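Local coordinates for protein decapping nuclease RAI1 (Candida albicans, PDB 5BUD) that removes NAD caps from the 5' ends of RNAs with the help of divalent metal ions, and binds and stimulates the exoribonuclease RAT1, at residues S260-L265 / E317-C322; K267-C272 / F297-I302. All coordinates share one frame; numbering follows the deposited sequence.

In the fold
Both contacts use helix 255-275 of the PD-(D/E)XK nuclease fold, but at different depths. Contact 1 lies farther out, where the loop 317-322 meets the helix through a salt bridge, a bridging water and one isoleucine methyl; the helix there also makes a weak hydrogen bond to the RNA through K264. Contact 2 is buried: the following turns of the helix pack on the end of strand 291-298 through tryptophan, cysteine, threonine and isoleucine, with no hydrogen bond between the segments, close to the metal ligand E245. The two sites touch, L265 CG lying 3.9 Å from I302 CG2 and C322 CB lying 3.7 Å from W269 CH2.

Contact 1: S260-L265 / E317-C322; sequences SFEQKL and EKKINC. With nucleotides of chain C.
Helix 255-275 of the PD-(D/E)XK nuclease fold carries E262, which forms a salt bridge with K319 in the loop leading into helix 322-339. K319 NZ donates to E262 OE1 at 2.8 Å, coming in on the syn side and 21° out of the carboxylate plane. The two side chains cross at roughly a right angle. Although the CB of K319 points away from the helix, a bend at chi2 (70°) swings the amine back to the glutamate. That amine also donates to the backbone oxygens of I306 and T312, while E262 OE2 is hydrogen-bonded to T312 OG1, so both charged ends are held from several directions and the carboxylate is probably kept ionised.

A water makes a second bridge, donating to E262 OE1 at 2.9 Å and accepting from I320 N at 2.9 Å. OE1 thus takes two bonds, one from the ammonium and one from the water, and the latter ties the loop backbone to the helix side chain. Beside this polar cluster I320 supplies the apolar part: its CD1 methyl rests on the helix backbone, 3.9 Å from Q263 CA, and lies 4.2 Å from E262 CG. The side chain of Q263 crosses that of I320, with its CG 4.2 Å from the same methyl.

The CB of K264 points away from the loop, and the extended chain carries NZ to OP2 of U3 of chain C in a weak hydrogen bond of 3.1 Å; the amine is also bonded to S249 OG. Across the contact, I306 of helix 302-307 packs against both E262 and I320. N321, at the N-cap of helix 322-339, accepts a hydrogen bond from N324 N through its OD1, and C322 lies against F266 and W269 of helix 255-275.

Contact 2: K267-C272 / F297-I302; sequences KAWCQC and FNTEEI
W269 of helix 255-275 meets T299 at the end of strand 291-298 and carries much of the contact. With CG anti to the backbone N (chi1 174°), the indole turns its CD1 edge to T299, where the backbone oxygen lies near the ring plane, 3.3 Å from CD1. That is a close approach of a ring C-H edge to a carbonyl. T299 CG2 comes to the same carbon at 3.8 Å, the threonine and tryptophan side chains crossing at about a right angle. Nearer the backbone, W269 CB meets I302 CG2 at 3.9 Å.

Q271 lies on the RNA side of the helix: OE1 accepts from K247 NZ and NE2 makes a weak hydrogen bond to an RNA phosphate, which agrees with the substrate-binding role expected from relatives.

One residue on, C272 directs its CB toward the strand end, 3.9 Å from T299 OG1. The threonine hydroxyl is hydrogen-bonded to V277 O, so this approach is packing around a hydroxyl already engaged. C272 also touches E245, a manganese ligand, which makes it a second-shell residue of the metal site.

In the partner segment the chain leaves strand 291-298 in a tight turn. I302 N bonds to T299 O at 3.2 Å, and N298 ND2 donates to E301 OE1 at 3.1 Å, reaching it from above the carboxylate plane. I280 of strand 279-285 touches C272, T299 and I302. A268 packs on Y282 of the same strand and on K247 of strand 243-250. P303 of helix 302-307 meets W269, while on another side of helix 255-275 C270 packs into helix 104-112.

Contact 1: S260-L265 / E317-C322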
loop_
_atom_site.group_PDB
_atom_site.type_symbol
_atom_site.label_atom_id
_atom_site.label_comp_id
_atom_site.label_asym_id
_atom_site.label_seq_id
_atom_site.Cartn_x
_atom_site.Cartn_y
_atom_site.Cartn_z
ATOM N N SER A 260 18.656 -7.253 5.546
ATOM C CA SER A 260 17.720 -6.148 5.645
ATOM C C SER A 260 17.125 -5.779 4.276
ATOM O O SER A 260 15.922 -5.505 4.165
ATOM C CB SER A 260 18.428 -4.940 6.264
ATOM O OG SER A 260 17.508 -3.902 6.442
ATOM N N PHE A 261 17.950 -5.774 3.235
ATOM C CA PHE A 261 17.469 -5.453 1.913
ATOM C C PHE A 261 16.498 -6.540 1.443
ATOM O O PHE A 261 15.448 -6.233 0.876
ATOM C CB PHE A 261 18.601 -5.223 0.884
ATOM C CG PHE A 261 18.072 -4.932 -0.497
ATOM C CD1 PHE A 261 17.481 -3.694 -0.790
ATOM C CD2 PHE A 261 18.063 -5.913 -1.477
ATOM C CE1 PHE A 261 16.934 -3.463 -2.042
ATOM C CE2 PHE A 261 17.506 -5.679 -2.733
ATOM C CZ PHE A 261 16.966 -4.446 -3.017
ATOM N N GLU A 262 16.823 -7.812 1.690
ATOM C CA GLU A 262 15.868 -8.909 1.436
ATOM C C GLU A 262 14.509 -8.667 2.113
ATOM O O GLU A 262 13.459 -8.861 1.488
ATOM C CB GLU A 262 16.426 -10.276 1.861
ATOM C CG GLU A 262 15.490 -11.435 1.590
ATOM C CD GLU A 262 16.218 -12.780 1.496
ATOM O OE1 GLU A 262 15.855 -13.686 2.244
ATOM O OE2 GLU A 262 17.123 -12.917 0.661
ATOM N N GLN A 263 14.530 -8.260 3.382
ATOM C CA GLN A 263 13.303 -8.008 4.131
ATOM C C GLN A 263 12.465 -6.881 3.507
ATOM O O GLN A 263 11.248 -7.018 3.385
ATOM C CB GLN A 263 13.614 -7.698 5.605
ATOM C CG GLN A 263 14.256 -8.881 6.317
ATOM C CD GLN A 263 14.811 -8.593 7.697
ATOM O OE1 GLN A 263 15.369 -7.524 7.977
ATOM N NE2 GLN A 263 14.707 -9.584 8.560
ATOM N N LYS A 264 13.111 -5.790 3.114
ATOM C CA LYS A 264 12.422 -4.639 2.485
ATOM C C LYS A 264 11.864 -5.013 1.138
ATOM O O LYS A 264 10.758 -4.578 0.775
ATOM C CB LYS A 264 13.393 -3.499 2.197
ATOM C CG LYS A 264 13.823 -2.655 3.360
ATOM C CD LYS A 264 14.941 -1.737 2.888
ATOM C CE LYS A 264 14.949 -0.438 3.651
ATOM N NZ LYS A 264 16.277 0.180 3.462
ATOM N N LEU A 265 12.670 -5.754 0.362
ATOM C CA LEU A 265 12.282 -6.208 -0.972
ATOM C C LEU A 265 11.109 -7.160 -0.934
ATOM O O LEU A 265 10.266 -7.152 -1.803
ATOM C CB LEU A 265 13.472 -6.871 -1.694
ATOM C CG LEU A 265 13.335 -7.223 -3.169
ATOM C CD1 LEU A 265 13.322 -5.968 -4.016
ATOM C CD2 LEU A 265 14.468 -8.158 -3.594
ATOM N N GLU A 317 11.750 -21.800 9.160
ATOM C CA GLU A 317 10.769 -20.923 9.821
ATOM C C GLU A 317 11.091 -19.422 9.663
ATOM O O GLU A 317 10.174 -18.613 9.555
ATOM C CB GLU A 317 10.637 -21.277 11.316
ATOM C CG GLU A 317 9.367 -20.762 11.988
ATOM C CD GLU A 317 8.131 -21.607 11.715
ATOM O OE1 GLU A 317 8.265 -22.712 11.149
ATOM O OE2 GLU A 317 7.013 -21.169 12.083
ATOM N N LYS A 318 12.375 -19.063 9.658
ATOM C CA LYS A 318 12.797 -17.658 9.537
ATOM C C LYS A 318 13.118 -17.169 8.112
ATOM O O LYS A 318 13.116 -15.980 7.867
ATOM C CB LYS A 318 13.988 -17.357 10.456
ATOM C CG LYS A 318 13.609 -16.557 11.704
ATOM C CD LYS A 318 14.786 -16.296 12.649
ATOM C CE LYS A 318 15.984 -15.634 11.971
ATOM N NZ LYS A 318 15.629 -14.416 11.191
ATOM N N LYS A 319 13.406 -18.070 7.188
ATOM C CA LYS A 319 13.791 -17.685 5.816
ATOM C C LYS A 319 12.562 -17.241 5.034
ATOM O O LYS A 319 11.604 -17.997 4.916
ATOM C CB LYS A 319 14.480 -18.869 5.106
ATOM C CG LYS A 319 14.628 -18.734 3.594
ATOM C CD LYS A 319 15.628 -17.672 3.206
ATOM C CE LYS A 319 15.535 -17.333 1.725
ATOM N NZ LYS A 319 16.460 -16.232 1.293
ATOM N N ILE A 320 12.569 -16.008 4.532
ATOM C CA ILE A 320 11.454 -15.511 3.704
ATOM C C ILE A 320 11.185 -16.413 2.490
ATOM O O ILE A 320 12.067 -16.693 1.708
ATOM C CB ILE A 320 11.675 -14.050 3.216
ATOM C CG1 ILE A 320 11.560 -13.091 4.404
ATOM C CG2 ILE A 320 10.623 -13.679 2.175
ATOM C CD1 ILE A 320 12.118 -11.703 4.148
ATOM N N ASN A 321 9.946 -16.857 2.379
ATOM C CA ASN A 321 9.457 -17.617 1.246
ATOM C C ASN A 321 8.102 -17.078 0.787
ATOM O O ASN A 321 7.095 -17.132 1.517
ATOM C CB ASN A 321 9.309 -19.075 1.636
ATOM C CG ASN A 321 8.817 -19.921 0.494
ATOM O OD1 ASN A 321 7.637 -19.930 0.188
ATOM N ND2 ASN A 321 9.729 -20.645 -0.148
ATOM N N CYS A 322 8.066 -16.608 -0.451
ATOM C CA CYS A 322 6.891 -15.897 -0.959
ATOM C C CYS A 322 5.684 -16.795 -1.092
ATOM O O CYS A 322 4.577 -16.371 -0.798
ATOM C CB CYS A 322 7.227 -15.220 -2.284
ATOM S SG CYS A 322 8.390 -13.858 -2.107
ATOM P P U C 3 15.420 3.828 4.693
ATOM O OP1 U C 3 16.713 3.943 3.997
ATOM O OP2 U C 3 14.621 2.591 4.582
ATOM O "O5'" U C 3 15.665 4.128 6.235
ATOM C "C5'" U C 3 16.509 5.224 6.639
ATOM C "C4'" U C 3 17.336 4.837 7.828
ATOM O "O4'" U C 3 16.485 4.733 8.999
ATOM C "C3'" U C 3 18.064 3.502 7.714
ATOM O "O3'" U C 3 19.300 3.640 8.384
ATOM C "C2'" U C 3 17.119 2.533 8.415
ATOM O "O2'" U C 3 17.759 1.398 8.965
ATOM C "C1'" U C 3 16.546 3.419 9.521
ATOM N N1 U C 3 15.193 3.045 9.957
ATOM C C2 U C 3 15.018 2.671 11.277
ATOM O O2 U C 3 15.936 2.609 12.076
ATOM N N3 U C 3 13.726 2.360 11.622
ATOM C C4 U C 3 12.616 2.381 10.805
ATOM O O4 U C 3 11.517 2.074 11.268
ATOM C C5 U C 3 12.877 2.784 9.456
ATOM C C6 U C 3 14.125 3.099 9.089
HETATM O O HOH W 1 14.744 -14.122 4.895
#

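Contact 2: K267-C272 / F297-I302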
loop_
_atom_site.group_PDB
_atom_site.type_symbol
_atom_site.label_atom_id
_atom_site.label_comp_id
_atom_site.label_asym_id
_atom_site.label_seq_id
_atom_site.Cartn_x
_atom_site.Cartn_y
_atom_site.Cartn_z
ATOM N N LYS A 267 8.712 -7.003 1.388
ATOM C CA LYS A 267 7.580 -6.106 1.680
ATOM C C LYS A 267 7.146 -5.366 0.403
ATOM O O LYS A 267 5.958 -5.214 0.146
ATOM C CB LYS A 267 7.937 -5.097 2.764
ATOM C CG LYS A 267 8.007 -5.628 4.189
ATOM C CD LYS A 267 8.632 -4.555 5.068
ATOM C CE LYS A 267 8.662 -4.914 6.539
ATOM N NZ LYS A 267 9.907 -5.671 6.848
ATOM N N ALA A 268 8.120 -4.926 -0.399
ATOM C CA ALA A 268 7.822 -4.324 -1.708
ATOM C C ALA A 268 7.103 -5.304 -2.634
ATOM O O ALA A 268 6.104 -4.963 -3.304
ATOM C CB ALA A 268 9.093 -3.794 -2.352
ATOM N N TRP A 269 7.606 -6.534 -2.689
ATOM C CA TRP A 269 6.931 -7.583 -3.429
ATOM C C TRP A 269 5.507 -7.755 -2.910
ATOM O O TRP A 269 4.551 -7.810 -3.713
ATOM C CB TRP A 269 7.709 -8.927 -3.396
ATOM C CG TRP A 269 6.955 -10.053 -4.037
ATOM C CD1 TRP A 269 6.934 -10.377 -5.381
ATOM C CD2 TRP A 269 6.079 -10.978 -3.397
ATOM N NE1 TRP A 269 6.120 -11.455 -5.594
ATOM C CE2 TRP A 269 5.561 -11.831 -4.403
ATOM C CE3 TRP A 269 5.692 -11.183 -2.065
ATOM C CZ2 TRP A 269 4.657 -12.862 -4.116
ATOM C CZ3 TRP A 269 4.822 -12.208 -1.775
ATOM C CH2 TRP A 269 4.316 -13.049 -2.799
ATOM N N CYS A 270 5.322 -7.819 -1.594
ATOM C CA CYS A 270 3.960 -8.018 -1.055
ATOM C C CYS A 270 2.979 -6.953 -1.591
ATOM O O CYS A 270 1.841 -7.238 -2.013
ATOM C CB CYS A 270 3.944 -7.980 0.478
ATOM S SG CYS A 270 4.584 -9.487 1.267
ATOM N N GLN A 271 3.460 -5.723 -1.564
ATOM C CA GLN A 271 2.671 -4.557 -1.902
ATOM C C GLN A 271 2.330 -4.568 -3.421
ATOM O O GLN A 271 1.185 -4.328 -3.827
ATOM C CB GLN A 271 3.482 -3.333 -1.395
ATOM C CG GLN A 271 3.249 -1.971 -2.008
ATOM C CD GLN A 271 4.269 -0.931 -1.509
ATOM O OE1 GLN A 271 5.279 -1.275 -0.888
ATOM N NE2 GLN A 271 3.992 0.349 -1.769
ATOM N N CYS A 272 3.299 -4.941 -4.235
ATOM C CA CYS A 272 3.158 -4.879 -5.686
ATOM C C CYS A 272 2.476 -6.095 -6.264
ATOM O O CYS A 272 1.705 -5.959 -7.211
ATOM C CB CYS A 272 4.520 -4.667 -6.332
ATOM S SG CYS A 272 5.193 -3.041 -5.962
ATOM N N PHE A 297 13.649 -3.959 -10.650
ATOM C CA PHE A 297 13.313 -5.347 -10.414
ATOM C C PHE A 297 11.965 -5.635 -11.019
ATOM O O PHE A 297 11.038 -4.816 -10.916
ATOM C CB PHE A 297 13.233 -5.651 -8.919
ATOM C CG PHE A 297 14.545 -5.465 -8.204
ATOM C CD1 PHE A 297 15.396 -6.541 -8.012
ATOM C CD2 PHE A 297 14.922 -4.223 -7.745
ATOM C CE1 PHE A 297 16.609 -6.375 -7.338
ATOM C CE2 PHE A 297 16.147 -4.025 -7.108
ATOM C CZ PHE A 297 16.986 -5.121 -6.883
ATOM N N ASN A 298 11.849 -6.804 -11.624
ATOM C CA ASN A 298 10.559 -7.311 -12.081
ATOM C C ASN A 298 9.910 -8.046 -10.933
ATOM O O ASN A 298 10.495 -8.988 -10.405
ATOM C CB ASN A 298 10.731 -8.224 -13.276
ATOM C CG ASN A 298 11.291 -7.511 -14.471
ATOM O OD1 ASN A 298 10.763 -6.470 -14.905
ATOM N ND2 ASN A 298 12.370 -8.048 -15.021
ATOM N N THR A 299 8.714 -7.603 -10.540
ATOM C CA THR A 299 8.007 -8.142 -9.405
ATOM C C THR A 299 7.949 -9.673 -9.410
ATOM O O THR A 299 8.246 -10.310 -8.386
ATOM C CB THR A 299 6.595 -7.569 -9.357
ATOM O OG1 THR A 299 6.711 -6.135 -9.240
ATOM C CG2 THR A 299 5.777 -8.171 -8.192
ATOM N N GLU A 300 7.612 -10.248 -10.565
ATOM C CA GLU A 300 7.466 -11.689 -10.687
ATOM C C GLU A 300 8.781 -12.450 -10.466
ATOM O O GLU A 300 8.759 -13.646 -10.163
ATOM C CB GLU A 300 6.833 -12.080 -12.019
ATOM C CG GLU A 300 7.786 -12.046 -13.207
ATOM C CD GLU A 300 7.100 -12.417 -14.521
ATOM O OE1 GLU A 300 5.991 -13.003 -14.486
ATOM O OE2 GLU A 300 7.687 -12.133 -15.591
ATOM N N GLU A 301 9.909 -11.773 -10.580
ATOM C CA GLU A 301 11.227 -12.426 -10.398
ATOM C C GLU A 301 11.735 -12.376 -8.961
ATOM O O GLU A 301 12.595 -13.177 -8.567
ATOM C CB GLU A 301 12.253 -11.802 -11.327
ATOM C CG GLU A 301 11.988 -12.126 -12.789
ATOM C CD GLU A 301 12.918 -11.428 -13.776
ATOM O OE1 GLU A 301 13.574 -10.411 -13.443
ATOM O OE2 GLU A 301 12.999 -11.934 -14.919
ATOM N N ILE A 302 11.202 -11.446 -8.159
ATOM C CA ILE A 302 11.614 -11.343 -6.768
ATOM C C ILE A 302 11.554 -12.673 -5.957
ATOM O O ILE A 302 12.497 -12.957 -5.245
ATOM C CB ILE A 302 10.872 -10.188 -6.042
ATOM C CG1 ILE A 302 11.334 -8.859 -6.658
ATOM C CG2 ILE A 302 11.168 -10.205 -4.560
ATOM C CD1 ILE A 302 10.466 -7.674 -6.279
#